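Local coordinates for protein thiosulfate sulfurtransferase (Pseudomonas aeruginosa, PDB 1YT8) that probably transfers a sulfur atom from thiosulfate to cyanide, and is built from four rhodanese-like domains strung along one chain, at residues A270-W275 / A350-L355; L285-T290 / A358-R363; W341-Q344 / Q348-V351. All coordinates share one frame; numbering follows the deposited sequence.

Contact 1: residues A270-W275 / A350-L355; sequences AGLAQW and AVLDGL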
loop_
_atom_site.group_PDB
_atom_site.type_symbol
_atom_site.label_atom_id
_atom_site.label_comp_id
_atom_site.label_asym_id
_atom_site.label_seq_id
_atom_site.Cartn_x
_atom_site.Cartn_y
_atom_site.Cartn_z
ATOM N N ALA A 270 -1.642 3.812 -28.637
ATOM C CA ALA A 270 -0.426 4.230 -29.330
ATOM C C ALA A 270 0.363 5.201 -28.452
ATOM O O ALA A 270 1.592 5.148 -28.397
ATOM C CB ALA A 270 -0.777 4.890 -30.660
ATOM N N GLY A 271 -0.354 6.086 -27.766
ATOM C CA GLY A 271 0.297 7.046 -26.893
ATOM C C GLY A 271 0.978 6.348 -25.732
ATOM O O GLY A 271 2.052 6.754 -25.293
ATOM N N LEU A 272 0.342 5.296 -25.229
ATOM C CA LEU A 272 0.894 4.522 -24.125
ATOM C C LEU A 272 2.198 3.869 -24.565
ATOM O O LEU A 272 3.219 3.979 -23.886
ATOM C CB LEU A 272 -0.096 3.439 -23.688
ATOM C CG LEU A 272 0.429 2.407 -22.680
ATOM C CD1 LEU A 272 0.898 3.117 -21.416
ATOM C CD2 LEU A 272 -0.661 1.392 -22.361
ATOM N N ALA A 273 2.155 3.191 -25.709
ATOM C CA ALA A 273 3.329 2.514 -26.249
ATOM C C ALA A 273 4.505 3.479 -26.365
ATOM O O ALA A 273 5.642 3.126 -26.055
ATOM C CB ALA A 273 3.004 1.909 -27.615
ATOM N N GLN A 274 4.223 4.699 -26.810
ATOM C CA GLN A 274 5.255 5.716 -26.958
ATOM C C GLN A 274 5.909 6.026 -25.614
ATOM O O GLN A 274 7.136 6.077 -25.508
ATOM C CB GLN A 274 4.657 6.994 -27.549
ATOM C CG GLN A 274 5.629 8.163 -27.626
ATOM C CD GLN A 274 6.930 7.795 -28.319
ATOM O OE1 GLN A 274 6.926 7.204 -29.402
ATOM N NE2 GLN A 274 8.053 8.148 -27.699
ATOM N N TRP A 275 5.088 6.236 -24.589
ATOM C CA TRP A 275 5.609 6.535 -23.260
ATOM C C TRP A 275 6.511 5.413 -22.761
ATOM O O TRP A 275 7.583 5.666 -22.214
ATOM C CB TRP A 275 4.457 6.757 -22.274
ATOM C CG TRP A 275 3.966 8.175 -22.230
ATOM C CD1 TRP A 275 4.241 9.167 -23.128
ATOM C CD2 TRP A 275 3.105 8.756 -21.242
ATOM N NE1 TRP A 275 3.608 10.330 -22.761
ATOM C CE2 TRP A 275 2.903 10.107 -21.608
ATOM C CE3 TRP A 275 2.485 8.267 -20.084
ATOM C CZ2 TRP A 275 2.103 10.976 -20.856
ATOM C CZ3 TRP A 275 1.687 9.133 -19.335
ATOM C CH2 TRP A 275 1.506 10.473 -19.727
ATOM N N ALA A 350 -2.134 10.225 -16.661
ATOM C CA ALA A 350 -2.975 10.183 -17.845
ATOM C C ALA A 350 -3.994 9.060 -17.707
ATOM O O ALA A 350 -3.770 8.095 -16.977
ATOM C CB ALA A 350 -2.114 9.946 -19.079
ATOM N N VAL A 351 -5.122 9.206 -18.395
ATOM C CA VAL A 351 -6.158 8.182 -18.406
ATOM C C VAL A 351 -6.131 7.609 -19.824
ATOM O O VAL A 351 -6.065 8.359 -20.801
ATOM C CB VAL A 351 -7.550 8.776 -18.107
ATOM C CG1 VAL A 351 -8.629 7.736 -18.366
ATOM C CG2 VAL A 351 -7.609 9.238 -16.651
ATOM N N LEU A 352 -6.166 6.286 -19.934
ATOM C CA LEU A 352 -6.119 5.618 -21.232
ATOM C C LEU A 352 -7.494 5.559 -21.898
ATOM O O LEU A 352 -8.403 4.886 -21.405
ATOM C CB LEU A 352 -5.550 4.206 -21.054
ATOM C CG LEU A 352 -5.065 3.452 -22.293
ATOM C CD1 LEU A 352 -4.118 4.328 -23.100
ATOM C CD2 LEU A 352 -4.371 2.167 -21.858
ATOM N N ASP A 353 -7.636 6.268 -23.018
ATOM C CA ASP A 353 -8.899 6.310 -23.759
ATOM C C ASP A 353 -8.926 5.367 -24.961
ATOM O O ASP A 353 -7.886 4.892 -25.422
ATOM C CB ASP A 353 -9.181 7.728 -24.276
ATOM C CG ASP A 353 -9.291 8.752 -23.170
ATOM O OD1 ASP A 353 -9.880 8.433 -22.117
ATOM O OD2 ASP A 353 -8.808 9.890 -23.364
ATOM N N GLY A 354 -10.129 5.109 -25.466
ATOM C CA GLY A 354 -10.289 4.260 -26.635
ATOM C C GLY A 354 -10.152 2.762 -26.450
ATOM O O GLY A 354 -10.028 2.032 -27.432
ATOM N N LEU A 355 -10.176 2.293 -25.207
ATOM C CA LEU A 355 -10.051 0.863 -24.948
ATOM C C LEU A 355 -11.352 0.128 -25.253
ATOM O O LEU A 355 -12.443 0.658 -25.040
ATOM C CB LEU A 355 -9.664 0.614 -23.488
ATOM C CG LEU A 355 -8.324 1.173 -23.003
ATOM C CD1 LEU A 355 -8.154 0.849 -21.522
ATOM C CD2 LEU A 355 -7.183 0.576 -23.814
#
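Leu272 and Trp275 extend from helix 269-277 and meet Leu352 and Ala350 of strand 348-352. The contact is wholly apolar. It joins a helix to the sheet it covers, and the nearest backbones stay apart, with 7.7 Å between Leu272 CA and Leu352 CA.

Leu272 can be followed outward. Its CB points at the strand and lies 4.2 Å from Leu352 CD1. CG is the branch point and meets nothing of the strand within 4.2 Å; the two methyls do different things. Leu272 CD2 makes the closest approach of this pair, 3.8 Å from Leu352 CD2. CD1 forks away from Leu352. The side chain begins with CG opposite the backbone N (chi1 171°), which carries the methyls off the helix surface toward the sheet. Leu352 has a similar first torsion, -164°. Its CB does not aim at the helix, but the methyl end swings back to it. The two leucine side chains cross at about a right angle. Leu352 CD1 lies near Leu272 CB, and Leu352 CD2 near Leu272 CD2.

One helical turn along, Trp275 makes the second touch with the six-membered part of its indole. Trp275 CH2 lies 3.7 Å from Ala350 CB, and Trp275 CZ3 lies 3.9 Å from Ala350 CB. The methyl approaches the ring at a slant. Ala350 is small, and the indole end comes close to the strand there.

Val326 of the adjoining strand 324-328 touches Leu272, Trp275 and Leu352 alike. Trp275 also meets Leu267 of the edge strand 265-267 and makes a cation-pi contact with Arg324. Val351, between the two strand residues, faces the other way and packs on helix 334-344. The parallel sheet of this rhodanese-like domain is thus sandwiched between helices.

Contact 2: residues L285-T290 / A358-R363; sequences LLDVRT and ADFSER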
loop_
_atom_site.group_PDB
_atom_site.type_symbol
_atom_site.label_atom_id
_atom_site.label_comp_id
_atom_site.label_asym_id
_atom_site.label_seq_id
_atom_site.Cartn_x
_atom_site.Cartn_y
_atom_site.Cartn_z
ATOM N N LEU A 285 1.577 1.423 -15.453
ATOM C CA LEU A 285 0.278 1.160 -16.076
ATOM C C LEU A 285 -0.577 0.516 -14.984
ATOM O O LEU A 285 -0.335 -0.628 -14.598
ATOM C CB LEU A 285 0.441 0.199 -17.256
ATOM C CG LEU A 285 -0.832 -0.172 -18.025
ATOM C CD1 LEU A 285 -1.497 1.093 -18.576
ATOM C CD2 LEU A 285 -0.475 -1.127 -19.155
ATOM N N LEU A 286 -1.580 1.246 -14.504
ATOM C CA LEU A 286 -2.422 0.778 -13.398
ATOM C C LEU A 286 -3.928 0.660 -13.663
ATOM O O LEU A 286 -4.546 1.579 -14.190
ATOM C CB LEU A 286 -2.201 1.707 -12.207
ATOM C CG LEU A 286 -0.738 2.071 -11.933
ATOM C CD1 LEU A 286 -0.680 3.191 -10.907
ATOM C CD2 LEU A 286 0.024 0.849 -11.447
ATOM N N ASP A 287 -4.504 -0.474 -13.258
ATOM C CA ASP A 287 -5.934 -0.774 -13.417
ATOM C C ASP A 287 -6.642 -0.447 -12.091
ATOM O O ASP A 287 -6.414 -1.121 -11.085
ATOM C CB ASP A 287 -6.104 -2.266 -13.739
ATOM C CG ASP A 287 -7.516 -2.627 -14.186
ATOM O OD1 ASP A 287 -8.495 -2.181 -13.549
ATOM O OD2 ASP A 287 -7.644 -3.384 -15.174
ATOM N N VAL A 288 -7.502 0.571 -12.097
ATOM C CA VAL A 288 -8.196 0.995 -10.877
ATOM C C VAL A 288 -9.546 0.337 -10.560
ATOM O O VAL A 288 -10.241 0.747 -9.620
ATOM C CB VAL A 288 -8.390 2.533 -10.870
ATOM C CG1 VAL A 288 -7.032 3.230 -10.913
ATOM C CG2 VAL A 288 -9.254 2.970 -12.053
ATOM N N ARG A 289 -9.920 -0.681 -11.327
ATOM C CA ARG A 289 -11.185 -1.376 -11.094
ATOM C C ARG A 289 -11.041 -2.338 -9.912
ATOM O O ARG A 289 -9.978 -2.413 -9.293
ATOM C CB ARG A 289 -11.591 -2.151 -12.351
ATOM C CG ARG A 289 -11.690 -1.293 -13.605
ATOM C CD ARG A 289 -11.906 -2.169 -14.826
ATOM N NE ARG A 289 -10.793 -3.098 -14.998
ATOM C CZ ARG A 289 -10.867 -4.243 -15.663
ATOM N NH1 ARG A 289 -12.011 -4.610 -16.231
ATOM N NH2 ARG A 289 -9.802 -5.030 -15.743
ATOM N N THR A 290 -12.111 -3.065 -9.592
ATOM C CA THR A 290 -12.077 -4.021 -8.483
ATOM C C THR A 290 -11.146 -5.184 -8.819
ATOM O O THR A 290 -10.850 -5.435 -9.986
ATOM C CB THR A 290 -13.480 -4.610 -8.182
ATOM O OG1 THR A 290 -13.937 -5.371 -9.312
ATOM C CG2 THR A 290 -14.475 -3.495 -7.880
ATOM N N ALA A 358 -11.787 -6.100 -26.112
ATOM C CA ALA A 358 -10.710 -6.953 -26.604
ATOM C C ALA A 358 -9.348 -6.642 -25.986
ATOM O O ALA A 358 -8.483 -7.515 -25.919
ATOM C CB ALA A 358 -10.623 -6.848 -28.123
ATOM N N ASP A 359 -9.156 -5.406 -25.535
ATOM C CA ASP A 359 -7.884 -5.002 -24.939
ATOM C C ASP A 359 -7.633 -5.606 -23.555
ATOM O O ASP A 359 -6.493 -5.675 -23.098
ATOM C CB ASP A 359 -7.804 -3.473 -24.861
ATOM C CG ASP A 359 -7.851 -2.818 -26.229
ATOM O OD1 ASP A 359 -7.035 -3.197 -27.096
ATOM O OD2 ASP A 359 -8.697 -1.927 -26.439
ATOM N N PHE A 360 -8.701 -6.036 -22.890
ATOM C CA PHE A 360 -8.594 -6.652 -21.569
ATOM C C PHE A 360 -8.436 -8.152 -21.798
ATOM O O PHE A 360 -9.273 -8.953 -21.384
ATOM C CB PHE A 360 -9.861 -6.358 -20.762
ATOM C CG PHE A 360 -10.057 -4.898 -20.454
ATOM C CD1 PHE A 360 -9.651 -4.371 -19.232
ATOM C CD2 PHE A 360 -10.620 -4.042 -21.396
ATOM C CE1 PHE A 360 -9.801 -3.012 -18.955
ATOM C CE2 PHE A 360 -10.773 -2.682 -21.128
ATOM C CZ PHE A 360 -10.363 -2.168 -19.904
ATOM N N SER A 361 -7.340 -8.512 -22.461
ATOM C CA SER A 361 -7.050 -9.895 -22.820
ATOM C C SER A 361 -6.362 -10.774 -21.776
ATOM O O SER A 361 -6.613 -11.978 -21.721
ATOM C CB SER A 361 -6.226 -9.905 -24.109
ATOM O OG SER A 361 -5.087 -9.064 -23.991
ATOM N N GLU A 362 -5.498 -10.184 -20.958
ATOM C CA GLU A 362 -4.772 -10.942 -19.942
ATOM C C GLU A 362 -5.674 -11.278 -18.754
ATOM O O GLU A 362 -6.393 -10.418 -18.246
ATOM C CB GLU A 362 -3.550 -10.137 -19.489
ATOM C CG GLU A 362 -2.504 -10.936 -18.739
ATOM C CD GLU A 362 -1.247 -10.126 -18.480
ATOM O OE1 GLU A 362 -0.584 -9.732 -19.463
ATOM O OE2 GLU A 362 -0.926 -9.875 -17.299
ATOM N N ARG A 363 -5.627 -12.527 -18.301
ATOM C CA ARG A 363 -6.482 -12.957 -17.202
ATOM C C ARG A 363 -5.739 -13.528 -16.000
ATOM O O ARG A 363 -4.615 -14.010 -16.118
ATOM C CB ARG A 363 -7.491 -13.982 -17.726
ATOM C CG ARG A 363 -8.094 -13.556 -19.055
ATOM C CD ARG A 363 -9.235 -14.442 -19.518
ATOM N NE ARG A 363 -9.649 -14.085 -20.875
ATOM C CZ ARG A 363 -10.097 -12.885 -21.235
ATOM N NH1 ARG A 363 -10.198 -11.909 -20.341
ATOM N NH2 ARG A 363 -10.433 -12.652 -22.497
#
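Phe360 sets ring atoms CD1 and CE1 over one face of the Arg289 guanidinium. This is the tightly packed part of the contact. Phe360 CE1 lies over the centre of the guanidinium, 3.7 Å from Arg289 CZ. Phe360 CD1 comes 3.6 Å from Arg289 NH2. The two planes are 49° apart, so this is not a flat stack.

Asp287, two residues earlier, holds the guanidinium of Arg289. The chain of Arg289 bends at chi3 (-60°), which turns its NE side onto the carboxylate. The grip is side-on. Arg289 NE donates to the syn lone pair of Asp287 OD1 at 2.9 Å, nearly straight at 167°. Arg289 NH2 makes a salt bridge to Asp287 OD2 at 2.8 Å, meeting it on its syn side, somewhat out of the carboxylate plane. Asp287 OD1 also accepts the backbone N of Arg289 at 3.0 Å, closing an Asx turn where the strand ends. Further bonds, from NH1 to Asp330 and from NH2 to Gly297 O, fix the rotation of the guanidinium. Asp287 and Asp330 would offset the buried positive charge.

The loose side is quite different. Asp287 OD2 approaches the edge of the Phe360 ring only distantly, 4.4 Å from Phe360 CE1. Beyond Phe360 the loop turns outward. Ser361 and Arg363 are exposed. Arg363 NH1 makes weak hydrogen bonds to Phe360 O, 3.3 Å away, and to Ala296 O.

Phe360 is the centre of an inverse gamma turn in the long loop after strand 348-352. Its ring also touches Val328 of strand 324-328. Arg289 touches Arg334 at the start of helix 334-344. The contact therefore lies at the C-terminal ends of the parallel strands 283-287 and 324-328, the end where rhodanese folds carry their active-site loop.

Contact 3: residues W341-Q344 / Q348-V351; sequences WLAQ and QVAV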
loop_
_atom_site.group_PDB
_atom_site.type_symbol
_atom_site.label_atom_id
_atom_site.label_comp_id
_atom_site.label_asym_id
_atom_site.label_seq_id
_atom_site.Cartn_x
_atom_site.Cartn_y
_atom_site.Cartn_z
ATOM N N TRP A 341 -7.237 13.019 -8.466
ATOM C CA TRP A 341 -6.620 13.100 -7.146
ATOM C C TRP A 341 -5.097 12.976 -7.231
ATOM O O TRP A 341 -4.367 13.710 -6.562
ATOM C CB TRP A 341 -7.205 12.017 -6.225
ATOM C CG TRP A 341 -8.618 12.320 -5.818
ATOM C CD1 TRP A 341 -9.714 11.518 -5.979
ATOM C CD2 TRP A 341 -9.091 13.531 -5.215
ATOM N NE1 TRP A 341 -10.843 12.160 -5.513
ATOM C CE2 TRP A 341 -10.486 13.396 -5.039
ATOM C CE3 TRP A 341 -8.467 14.722 -4.806
ATOM C CZ2 TRP A 341 -11.271 14.408 -4.469
ATOM C CZ3 TRP A 341 -9.248 15.729 -4.241
ATOM C CH2 TRP A 341 -10.636 15.564 -4.078
ATOM N N LEU A 342 -4.615 12.053 -8.059
ATOM C CA LEU A 342 -3.174 11.868 -8.230
ATOM C C LEU A 342 -2.543 13.137 -8.823
ATOM O O LEU A 342 -1.416 13.504 -8.486
ATOM C CB LEU A 342 -2.913 10.652 -9.135
ATOM C CG LEU A 342 -3.285 9.308 -8.490
ATOM C CD1 LEU A 342 -3.412 8.219 -9.547
ATOM C CD2 LEU A 342 -2.239 8.944 -7.452
ATOM N N ALA A 343 -3.281 13.808 -9.704
ATOM C CA ALA A 343 -2.800 15.041 -10.321
ATOM C C ALA A 343 -2.654 16.123 -9.249
ATOM O O ALA A 343 -1.676 16.876 -9.233
ATOM C CB ALA A 343 -3.781 15.500 -11.401
ATOM N N GLN A 344 -3.626 16.184 -8.345
ATOM C CA GLN A 344 -3.612 17.166 -7.271
ATOM C C GLN A 344 -2.507 16.866 -6.269
ATOM O O GLN A 344 -2.061 17.748 -5.533
ATOM C CB GLN A 344 -4.991 17.218 -6.602
ATOM C CG GLN A 344 -6.036 17.875 -7.517
ATOM C CD GLN A 344 -7.460 17.772 -7.005
ATOM O OE1 GLN A 344 -7.867 18.493 -6.096
ATOM N NE2 GLN A 344 -8.228 16.873 -7.599
ATOM N N GLN A 348 2.223 13.285 -12.572
ATOM C CA GLN A 348 1.946 13.450 -13.989
ATOM C C GLN A 348 1.133 12.187 -14.229
ATOM O O GLN A 348 1.633 11.068 -14.068
ATOM C CB GLN A 348 3.224 13.426 -14.828
ATOM C CG GLN A 348 2.948 13.232 -16.317
ATOM C CD GLN A 348 4.157 13.517 -17.187
ATOM O OE1 GLN A 348 5.298 13.279 -16.787
ATOM N NE2 GLN A 348 3.909 14.017 -18.392
ATOM N N VAL A 349 -0.128 12.361 -14.594
ATOM C CA VAL A 349 -0.997 11.217 -14.789
ATOM C C VAL A 349 -1.888 11.355 -16.013
ATOM O O VAL A 349 -2.340 12.449 -16.361
ATOM C CB VAL A 349 -1.877 11.006 -13.530
ATOM C CG1 VAL A 349 -2.681 12.264 -13.246
ATOM C CG2 VAL A 349 -2.798 9.803 -13.717
ATOM N N ALA A 350 -2.134 10.225 -16.661
ATOM C CA ALA A 350 -2.975 10.183 -17.845
ATOM C C ALA A 350 -3.994 9.060 -17.707
ATOM O O ALA A 350 -3.770 8.095 -16.977
ATOM C CB ALA A 350 -2.114 9.946 -19.079
ATOM N N VAL A 351 -5.122 9.206 -18.395
ATOM C CA VAL A 351 -6.158 8.182 -18.406
ATOM C C VAL A 351 -6.131 7.609 -19.824
ATOM O O VAL A 351 -6.065 8.359 -20.801
ATOM C CB VAL A 351 -7.550 8.776 -18.107
ATOM C CG1 VAL A 351 -8.629 7.736 -18.366
ATOM C CG2 VAL A 351 -7.609 9.238 -16.651
#
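Val349 has the most surface buried here. It points from strand 348-352 at the last turn of helix 334-344 and touches Ala343 and Leu342. One methyl does the work. Val349 CG1 lies 3.9 Å from Ala343 CB and equally 3.9 Å from Ala343 N, so it rests against the helix backbone as well as the methyl. CG1 takes the crowded position between the backbone N and the carbonyl carbon (chi1 57°), and this turns it onto the helix. Ala343 presents little bulk. The backbones can draw close, with 6.2 Å between Ala343 CA and Val349 CA.

Helix and strand are the second half of a beta-alpha-beta crossover. It starts from strand 324-328, and three residues link helix 334-344 to strand 348-352. The short link lets the strand begin close to the helix end.

Leu342 adds a looser touch. Its side chain starts out toward the strand, and Leu342 CB lies 4.4 Å from Val349 CG1. The Leu342 side chain also touches Leu325 and Leu327 of strand 324-328. Val349 also packs on Ala339, a turn earlier in the helix.

All three contacts belong to the third parallel sheet of the chain. Contacts 1 and 3 share strand 348-352. Ala350 serves contact 1 on one face, and Val349 serves contact 3 on the other; their centres are 14 Å apart. Contacts 1 and 2 lie 13 Å apart between centres and touch directly. Leu272 CD2 meets Leu285 CD1 at 3.9 Å, and Leu355 CD1 meets Phe360 CZ at 4.1 Å. Contacts 2 and 3 do not touch; their nearest atoms are about 6 Å apart. The bound sulfite sits mainly in the preceding rhodanese-like domain, at Cys193 to Arg198, but Gln312 of this domain completes its pocket.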